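CurH (Lyngbya majuscula, PDB 3KG7) probably catalyses the dehydration of a polyketide intermediate in curacin biosynthesis, as the double hotdog dehydratase domain of the CurH module. Local coordinates at residues 82-87 and 107-112; 30-35 and 77-82. All blocks are in the same frame, centred on the assembly; numbering follows the deposited sequence.

In the fold
Both interactions sit on the same side of the domain, at one end of the hotdog-type strands, with their centres about 8 Å apart. Interaction 1 pairs strands 86-92 and 101-109 at the end of their hairpin away from its turn; interaction 2 packs the loop that leaves strand 24-30 against the loop that leads into strand 86-92. Ser-82 belongs to both. They are tied together by Arg-86 O to Ile-30 N, 2.8 Å, and by Thr-85 OG1 to Asn-31 ND2, 2.9 Å, both probable hydrogen bonds, while Leu-77 CD1 packs 3.6 Å from Ser-107 OG. Both are structural contacts, about 22 Å and 17 Å from centre to chain centre.

Interaction 1 (82-87 and 107-112)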
ATOM      1  N   SER C  82      25.388   1.746 -12.373  1.00 87.29           N
ATOM      2  CA  SER C  82      25.205   3.156 -12.040  1.00 88.35           C
ATOM      3  C   SER C  82      23.740   3.587 -12.050  1.00 88.44           C
ATOM      4  O   SER C  82      23.353   4.481 -11.298  1.00 91.07           O
ATOM      5  CB  SER C  82      26.011   4.035 -13.004  1.00 88.12           C
ATOM      6  OG  SER C  82      25.651   3.784 -14.357  1.00 88.96           O
ATOM      7  N   ASN C  83      22.939   2.943 -12.896  1.00 87.95           N
ATOM      8  CA  ASN C  83      21.531   3.311 -13.096  1.00 86.39           C
ATOM      9  C   ASN C  83      20.515   2.320 -12.514  1.00 84.90           C
ATOM     10  O   ASN C  83      19.307   2.455 -12.737  1.00 84.26           O
ATOM     11  CB  ASN C  83      21.249   3.529 -14.587  1.00 87.57           C
ATOM     12  CG  ASN C  83      21.871   2.456 -15.460  1.00 88.49           C
ATOM     13  OD1 ASN C  83      21.603   1.262 -15.295  1.00 88.95           O
ATOM     14  ND2 ASN C  83      22.721   2.879 -16.387  1.00 89.30           N
ATOM     15  N   THR C  84      21.009   1.330 -11.774  1.00 83.03           N
ATOM     16  CA  THR C  84      20.152   0.337 -11.134  1.00 82.40           C
ATOM     17  C   THR C  84      19.162   0.998 -10.182  1.00 82.34           C
ATOM     18  O   THR C  84      19.550   1.818  -9.346  1.00 83.07           O
ATOM     19  CB  THR C  84      20.980  -0.716 -10.381  1.00 82.28           C
ATOM     20  OG1 THR C  84      21.801  -1.427 -11.321  1.00 84.38           O
ATOM     21  CG2 THR C  84      20.071  -1.699  -9.647  1.00 80.75           C
ATOM     22  N   THR C  85      17.887   0.649 -10.350  1.00 80.86           N
ATOM     23  CA  THR C  85      16.800   1.084  -9.480  1.00 80.41           C
ATOM     24  C   THR C  85      16.206  -0.141  -8.829  1.00 79.08           C
ATOM     25  O   THR C  85      15.883  -1.108  -9.503  1.00 81.77           O
ATOM     26  CB  THR C  85      15.680   1.811 -10.281  1.00 81.48           C
ATOM     27  OG1 THR C  85      16.142   3.103 -10.683  1.00 83.73           O
ATOM     28  CG2 THR C  85      14.395   1.981  -9.457  1.00 80.31           C
ATOM     29  N   ARG C  86      16.070  -0.093  -7.513  1.00 77.53           N
ATOM     30  CA  ARG C  86      15.399  -1.146  -6.773  1.00 78.38           C
ATOM     31  C   ARG C  86      14.145  -0.613  -6.102  1.00 78.99           C
ATOM     32  O   ARG C  86      14.201   0.305  -5.288  1.00 79.21           O
ATOM     33  CB  ARG C  86      16.348  -1.784  -5.752  1.00 78.84           C
ATOM     34  CG  ARG C  86      17.479  -2.535  -6.413  1.00 75.97           C
ATOM     35  CD  ARG C  86      17.870  -3.743  -5.621  1.00 78.41           C
ATOM     36  NE  ARG C  86      17.798  -4.942  -6.444  1.00 78.05           N
ATOM     37  CZ  ARG C  86      16.914  -5.913  -6.277  1.00 77.48           C
ATOM     38  NH1 ARG C  86      16.024  -5.864  -5.296  1.00 76.69           N
ATOM     39  NH2 ARG C  86      16.931  -6.947  -7.091  1.00 80.28           N
ATOM     40  N   GLU C  87      13.014  -1.189  -6.488  1.00 79.08           N
ATOM     41  CA  GLU C  87      11.710  -0.905  -5.906  1.00 79.78           C
ATOM     42  C   GLU C  87      11.693  -1.469  -4.482  1.00 78.98           C
ATOM     43  O   GLU C  87      11.734  -2.682  -4.297  1.00 79.95           O
ATOM     44  CB  GLU C  87      10.668  -1.603  -6.773  1.00 79.52           C
ATOM     45  CG  GLU C  87       9.220  -1.285  -6.488  1.00 82.10           C
ATOM     46  CD  GLU C  87       8.285  -1.932  -7.507  1.00 81.71           C
ATOM     47  OE1 GLU C  87       8.654  -1.983  -8.705  1.00 83.43           O
ATOM     48  OE2 GLU C  87       7.189  -2.382  -7.113  1.00 80.00           O
ATOM     49  N   SER C 107      12.902  -5.733  -1.461  1.00 78.06           N
ATOM     50  CA  SER C 107      13.076  -5.013  -2.718  1.00 76.32           C
ATOM     51  C   SER C 107      13.105  -5.966  -3.896  1.00 76.35           C
ATOM     52  O   SER C 107      13.354  -7.155  -3.726  1.00 76.03           O
ATOM     53  CB  SER C 107      14.320  -4.124  -2.704  1.00 74.54           C
ATOM     54  OG  SER C 107      15.504  -4.886  -2.728  1.00 73.95           O
ATOM     55  N   ARG C 108      12.800  -5.435  -5.079  1.00 77.24           N
ATOM     56  CA  ARG C 108      12.956  -6.143  -6.345  1.00 77.47           C
ATOM     57  C   ARG C 108      13.473  -5.141  -7.378  1.00 79.51           C
ATOM     58  O   ARG C 108      13.307  -3.928  -7.208  1.00 79.25           O
ATOM     59  CB  ARG C 108      11.631  -6.782  -6.789  1.00 76.42           C
ATOM     60  CG  ARG C 108      10.629  -5.824  -7.435  1.00 77.12           C
ATOM     61  CD  ARG C 108       9.275  -6.470  -7.759  1.00 74.86           C
ATOM     62  NE  ARG C 108       8.243  -5.447  -7.969  1.00 74.42           N
ATOM     63  CZ  ARG C 108       6.971  -5.683  -8.301  1.00 74.21           C
ATOM     64  NH1 ARG C 108       6.527  -6.919  -8.479  1.00 74.30           N
ATOM     65  NH2 ARG C 108       6.133  -4.669  -8.460  1.00 73.12           N
ATOM     66  N   ASP C 109      14.110  -5.639  -8.437  1.00 82.47           N
ATOM     67  CA  ASP C 109      14.620  -4.759  -9.484  1.00 81.38           C
ATOM     68  C   ASP C 109      13.462  -4.016 -10.118  1.00 84.00           C
ATOM     69  O   ASP C 109      12.409  -4.603 -10.375  1.00 86.54           O
ATOM     70  CB  ASP C 109      15.399  -5.534 -10.546  1.00 79.78           C
ATOM     71  CG  ASP C 109      16.142  -4.611 -11.514  1.00 79.30           C
ATOM     72  OD1 ASP C 109      17.380  -4.477 -11.387  1.00 77.15           O
ATOM     73  OD2 ASP C 109      15.486  -4.001 -12.390  1.00 79.62           O
ATOM     74  N   GLY C 110      13.662  -2.722 -10.347  1.00 85.51           N
ATOM     75  CA  GLY C 110      12.657  -1.872 -10.967  1.00 88.82           C
ATOM     76  C   GLY C 110      12.292  -2.380 -12.346  1.00 93.05           C
ATOM     77  O   GLY C 110      11.163  -2.817 -12.570  1.00 93.70           O
ATOM     78  N   ALA C 111      13.265  -2.345 -13.257  1.00 96.35           N
ATOM     79  CA  ALA C 111      13.046  -2.679 -14.666  1.00 99.28           C
ATOM     80  C   ALA C 111      12.511  -4.100 -14.887  1.00101.83           C
ATOM     81  O   ALA C 111      11.330  -4.270 -15.207  1.00102.20           O
ATOM     82  CB  ALA C 111      14.320  -2.441 -15.479  1.00 98.57           C
ATOM     83  N   LYS C 112      13.374  -5.102 -14.688  1.00104.20           N
ATOM     84  CA  LYS C 112      13.086  -6.512 -15.020  1.00104.86           C
ATOM     85  C   LYS C 112      11.820  -7.092 -14.387  1.00105.45           C
ATOM     86  O   LYS C 112      11.264  -8.074 -14.895  1.00104.16           O
ATOM     87  CB  LYS C 112      14.264  -7.413 -14.637  1.00104.80           C
ATOM     88  CG  LYS C 112      15.564  -7.154 -15.378  1.00104.39           C
ATOM     89  CD  LYS C 112      16.522  -8.348 -15.258  1.00104.67           C
ATOM     90  CE  LYS C 112      16.791  -8.762 -13.806  1.00104.37           C
ATOM     91  NZ  LYS C 112      17.492  -7.709 -13.012  1.00103.34           N
TER
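Arg-86 sets CG opposite its carbonyl carbon (chi1 -67°), then bends at chi2 and chi3, which turns the guanidinium back across the neighbouring strand toward Ser-107. Glu-87 takes the other course: its first torsion swings CG away from the backbone N, and the extended chain runs alongside that of Arg-108. These two residues lie on strand 86-92, which pairs with the end of strand 101-109 in an antiparallel beta hairpin of the hotdog fold. Glu-87 and Arg-108 form a hydrogen-bonded pair, with Glu-87 N 2.8 Å from Arg-108 O and Arg-108 N 3.1 Å from Glu-87 O. Arg-86 and Asp-109 make the adjacent non-hydrogen-bonded pair. Beyond it, Gly-110 N still reaches Thr-85 O at 2.9 Å, a rather straight bond that holds the two segments together as they leave the sheet.

Side chains fasten both sides of this ladder. Glu-87 and Arg-108 point the same way, but their carboxylate and guanidinium planes stand 84° apart, so the salt bridge is carried by one nitrogen, Arg-108 NH2, 2.9 Å from Glu-87 OE2, met on its syn side but well out of the carboxylate plane. That same NH2 also pairs with Glu-17 of the second subunit, so one arginine links the hairpin to the dimer partner, and two carboxylates would help to balance its charge. Both Glu-87 and Arg-108 touch Trp-116. Ser-107, for its part, also hydrogen-bonds His-119 through OG, so its hydroxyl is held between that imidazole and the arginine. The Arg-86 guanidinium lies with one face against the Arg-108 to Asp-109 peptide, Asp-109 N being 3.2 Å above its plane, and NH1 donates to Ser-107 OG at 2.8 Å, slightly out of that plane.

Interaction 2 (30-35 and 77-82); sequences INLNNH and LFLAES
The flat peptide group between Ile-30 and Asn-31 turns one face toward Leu-79, whose CD2 stands off that face, displaced past the carbonyl oxygen and 4.2 Å from Ile-30 O. Leu-79 CD1 carries the cover onward along the backbone to Asn-31 CA, 4.0 Å away. The peptide before it is held by strand 86-92, Ile-30 N pairing with Arg-86 O. The side-chain amide of Asn-31, the other flat group, is led away from Leu-79 and uses its two ends differently: OD1 takes the backbone N of Asn-34 at 2.8 Å, almost straight, while ND2 meets Thr-85 OG1. With both ends occupied, the rotation of this amide is well defined.

No hydrogen bond crosses between 30-35 and 77-82; what joins them is apolar. Leu-32 and Leu-79 each place CG opposite the carbonyl carbon, with chi1 of -69° in Leu-32, and the two side chains slide past each other in opposite directions. Their branches meet where Leu-32 CD2 comes 3.8 Å from Leu-79 CD1. The second methyl of Leu-32, CD1, lies toward the backbone of the other loop, 4.1 Å from Ser-82 O, at the more exposed margin. At the buried end Ile-30 CD1 approaches Leu-77 CD1 at 4.3 Å, and both residues also rest on Thr-88 of strand 86-92. Leu-79 is pinned on its own side by a backbone bond with Pro-47 and lies against Arg-86.

Thus two loops flanking strands of the first hotdog-family region are stitched by leucines, and the one after strand 24-30 is shaped by an Asx motif, Asn-31 opening a short helical turn that His-35 N closes on Asn-31 O.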
ATOM      1  N   ILE C  30      14.773   3.045  -4.880  1.00 77.55           N
ATOM      2  CA  ILE C  30      16.108   3.349  -4.409  1.00 76.86           C
ATOM      3  C   ILE C  30      17.107   3.240  -5.543  1.00 77.38           C
ATOM      4  O   ILE C  30      17.185   2.218  -6.215  1.00 79.14           O
ATOM      5  CB  ILE C  30      16.519   2.464  -3.226  1.00 76.49           C
ATOM      6  CG1 ILE C  30      15.503   2.624  -2.086  1.00 75.31           C
ATOM      7  CG2 ILE C  30      17.953   2.807  -2.783  1.00 75.68           C
ATOM      8  CD1 ILE C  30      15.884   1.943  -0.764  1.00 77.83           C
ATOM      9  N   ASN C  31      17.848   4.324  -5.757  1.00 77.35           N
ATOM     10  CA  ASN C  31      18.969   4.365  -6.692  1.00 75.88           C
ATOM     11  C   ASN C  31      19.947   5.463  -6.285  1.00 76.68           C
ATOM     12  O   ASN C  31      19.744   6.131  -5.267  1.00 78.17           O
ATOM     13  CB  ASN C  31      18.471   4.578  -8.118  1.00 74.95           C
ATOM     14  CG  ASN C  31      17.451   5.682  -8.213  1.00 76.27           C
ATOM     15  OD1 ASN C  31      17.632   6.768  -7.647  1.00 77.40           O
ATOM     16  ND2 ASN C  31      16.360   5.414  -8.921  1.00 74.49           N
ATOM     17  N   LEU C  32      21.001   5.653  -7.075  1.00 76.68           N
ATOM     18  CA  LEU C  32      22.019   6.653  -6.753  1.00 76.72           C
ATOM     19  C   LEU C  32      21.533   8.090  -6.931  1.00 77.38           C
ATOM     20  O   LEU C  32      22.094   9.011  -6.354  1.00 77.75           O
ATOM     21  CB  LEU C  32      23.314   6.392  -7.530  1.00 75.87           C
ATOM     22  CG  LEU C  32      24.094   5.133  -7.114  1.00 75.94           C
ATOM     23  CD1 LEU C  32      25.455   5.102  -7.790  1.00 75.17           C
ATOM     24  CD2 LEU C  32      24.248   5.013  -5.595  1.00 71.91           C
ATOM     25  N   ASN C  33      20.484   8.270  -7.722  1.00 79.23           N
ATOM     26  CA  ASN C  33      19.825   9.566  -7.844  1.00 81.95           C
ATOM     27  C   ASN C  33      19.094   9.969  -6.569  1.00 82.60           C
ATOM     28  O   ASN C  33      19.304  11.063  -6.045  1.00 82.13           O
ATOM     29  CB  ASN C  33      18.839   9.569  -9.019  1.00 81.78           C
ATOM     30  CG  ASN C  33      19.326  10.382 -10.181  1.00 81.32           C
ATOM     31  OD1 ASN C  33      20.498  10.741 -10.266  1.00 80.88           O
ATOM     32  ND2 ASN C  33      18.419  10.689 -11.092  1.00 84.21           N
ATOM     33  N   ASN C  34      18.227   9.076  -6.098  1.00 83.48           N
ATOM     34  CA  ASN C  34      17.478   9.266  -4.869  1.00 85.05           C
ATOM     35  C   ASN C  34      18.392   9.349  -3.655  1.00 85.99           C
ATOM     36  O   ASN C  34      18.245  10.241  -2.809  1.00 87.48           O
ATOM     37  CB  ASN C  34      16.537   8.078  -4.674  1.00 88.52           C
ATOM     38  CG  ASN C  34      15.262   8.208  -5.461  1.00 92.49           C
ATOM     39  OD1 ASN C  34      15.273   8.264  -6.697  1.00 93.12           O
ATOM     40  ND2 ASN C  34      14.138   8.251  -4.747  1.00 93.61           N
ATOM     41  N   HIS C  35      19.330   8.401  -3.596  1.00 84.08           N
ATOM     42  CA  HIS C  35      20.167   8.159  -2.439  1.00 83.19           C
ATOM     43  C   HIS C  35      21.638   8.085  -2.840  1.00 82.96           C
ATOM     44  O   HIS C  35      22.241   7.012  -2.756  1.00 84.20           O
ATOM     45  CB  HIS C  35      19.773   6.828  -1.806  1.00 84.81           C
ATOM     46  CG  HIS C  35      18.418   6.832  -1.178  1.00 85.81           C
ATOM     47  ND1 HIS C  35      18.224   7.082   0.163  1.00 87.30           N
ATOM     48  CD2 HIS C  35      17.192   6.609  -1.705  1.00 85.76           C
ATOM     49  CE1 HIS C  35      16.931   7.026   0.433  1.00 87.71           C
ATOM     50  NE2 HIS C  35      16.283   6.743  -0.684  1.00 86.66           N
ATOM     51  N   LEU C  77      20.835  -5.217  -0.160  1.00 77.85           N
ATOM     52  CA  LEU C  77      20.359  -4.431  -1.290  1.00 77.66           C
ATOM     53  C   LEU C  77      21.576  -3.751  -1.903  1.00 79.31           C
ATOM     54  O   LEU C  77      22.154  -2.848  -1.298  1.00 81.80           O
ATOM     55  CB  LEU C  77      19.327  -3.393  -0.831  1.00 74.60           C
ATOM     56  CG  LEU C  77      18.342  -2.801  -1.846  1.00 73.50           C
ATOM     57  CD1 LEU C  77      17.169  -2.174  -1.127  1.00 74.06           C
ATOM     58  CD2 LEU C  77      18.987  -1.774  -2.756  1.00 72.85           C
ATOM     59  N   PHE C  78      21.981  -4.204  -3.086  1.00 80.40           N
ATOM     60  CA  PHE C  78      23.123  -3.605  -3.790  1.00 81.46           C
ATOM     61  C   PHE C  78      22.713  -3.005  -5.138  1.00 81.79           C
ATOM     62  O   PHE C  78      21.686  -3.372  -5.718  1.00 83.11           O
ATOM     63  CB  PHE C  78      24.280  -4.604  -3.947  1.00 80.90           C
ATOM     64  CG  PHE C  78      23.942  -5.817  -4.770  1.00 81.11           C
ATOM     65  CD1 PHE C  78      24.259  -5.864  -6.132  1.00 82.65           C
ATOM     66  CD2 PHE C  78      23.328  -6.921  -4.190  1.00 80.80           C
ATOM     67  CE1 PHE C  78      23.956  -6.989  -6.906  1.00 81.92           C
ATOM     68  CE2 PHE C  78      23.016  -8.046  -4.952  1.00 82.34           C
ATOM     69  CZ  PHE C  78      23.333  -8.083  -6.313  1.00 81.83           C
ATOM     70  N   LEU C  79      23.514  -2.066  -5.618  1.00 81.22           N
ATOM     71  CA  LEU C  79      23.254  -1.422  -6.892  1.00 81.32           C
ATOM     72  C   LEU C  79      24.393  -1.772  -7.829  1.00 82.73           C
ATOM     73  O   LEU C  79      25.463  -1.157  -7.786  1.00 83.78           O
ATOM     74  CB  LEU C  79      23.098   0.087  -6.707  1.00 78.70           C
ATOM     75  CG  LEU C  79      22.063   0.474  -5.640  1.00 78.24           C
ATOM     76  CD1 LEU C  79      21.966   1.979  -5.489  1.00 78.32           C
ATOM     77  CD2 LEU C  79      20.687  -0.115  -5.945  1.00 77.78           C
ATOM     78  N   ALA C  80      24.161  -2.796  -8.648  1.00 83.57           N
ATOM     79  CA  ALA C  80      25.184  -3.325  -9.549  1.00 84.31           C
ATOM     80  C   ALA C  80      25.685  -2.239 -10.486  1.00 84.50           C
ATOM     81  O   ALA C  80      26.866  -1.908 -10.487  1.00 85.68           O
ATOM     82  CB  ALA C  80      24.640  -4.509 -10.339  1.00 84.49           C
ATOM     83  N   GLU C  81      24.766  -1.671 -11.256  1.00 84.88           N
ATOM     84  CA  GLU C  81      25.093  -0.645 -12.231  1.00 86.31           C
ATOM     85  C   GLU C  81      24.747   0.758 -11.754  1.00 85.79           C
ATOM     86  O   GLU C  81      23.931   0.938 -10.854  1.00 84.90           O
ATOM     87  CB  GLU C  81      24.409  -0.966 -13.554  1.00 87.52           C
ATOM     88  CG  GLU C  81      25.112  -2.083 -14.290  1.00 91.34           C
ATOM     89  CD  GLU C  81      24.167  -3.165 -14.745  1.00 93.47           C
ATOM     90  OE1 GLU C  81      23.162  -2.837 -15.411  1.00 94.25           O
ATOM     91  OE2 GLU C  81      24.439  -4.348 -14.439  1.00 94.16           O
ATOM     92  N   SER C  82      25.388   1.746 -12.373  1.00 87.29           N
ATOM     93  CA  SER C  82      25.205   3.156 -12.040  1.00 88.35           C
ATOM     94  C   SER C  82      23.740   3.587 -12.050  1.00 88.44           C
ATOM     95  O   SER C  82      23.353   4.481 -11.298  1.00 91.07           O
ATOM     96  CB  SER C  82      26.011   4.035 -13.004  1.00 88.12           C
ATOM     97  OG  SER C  82      25.651   3.784 -14.357  1.00 88.96           O
TER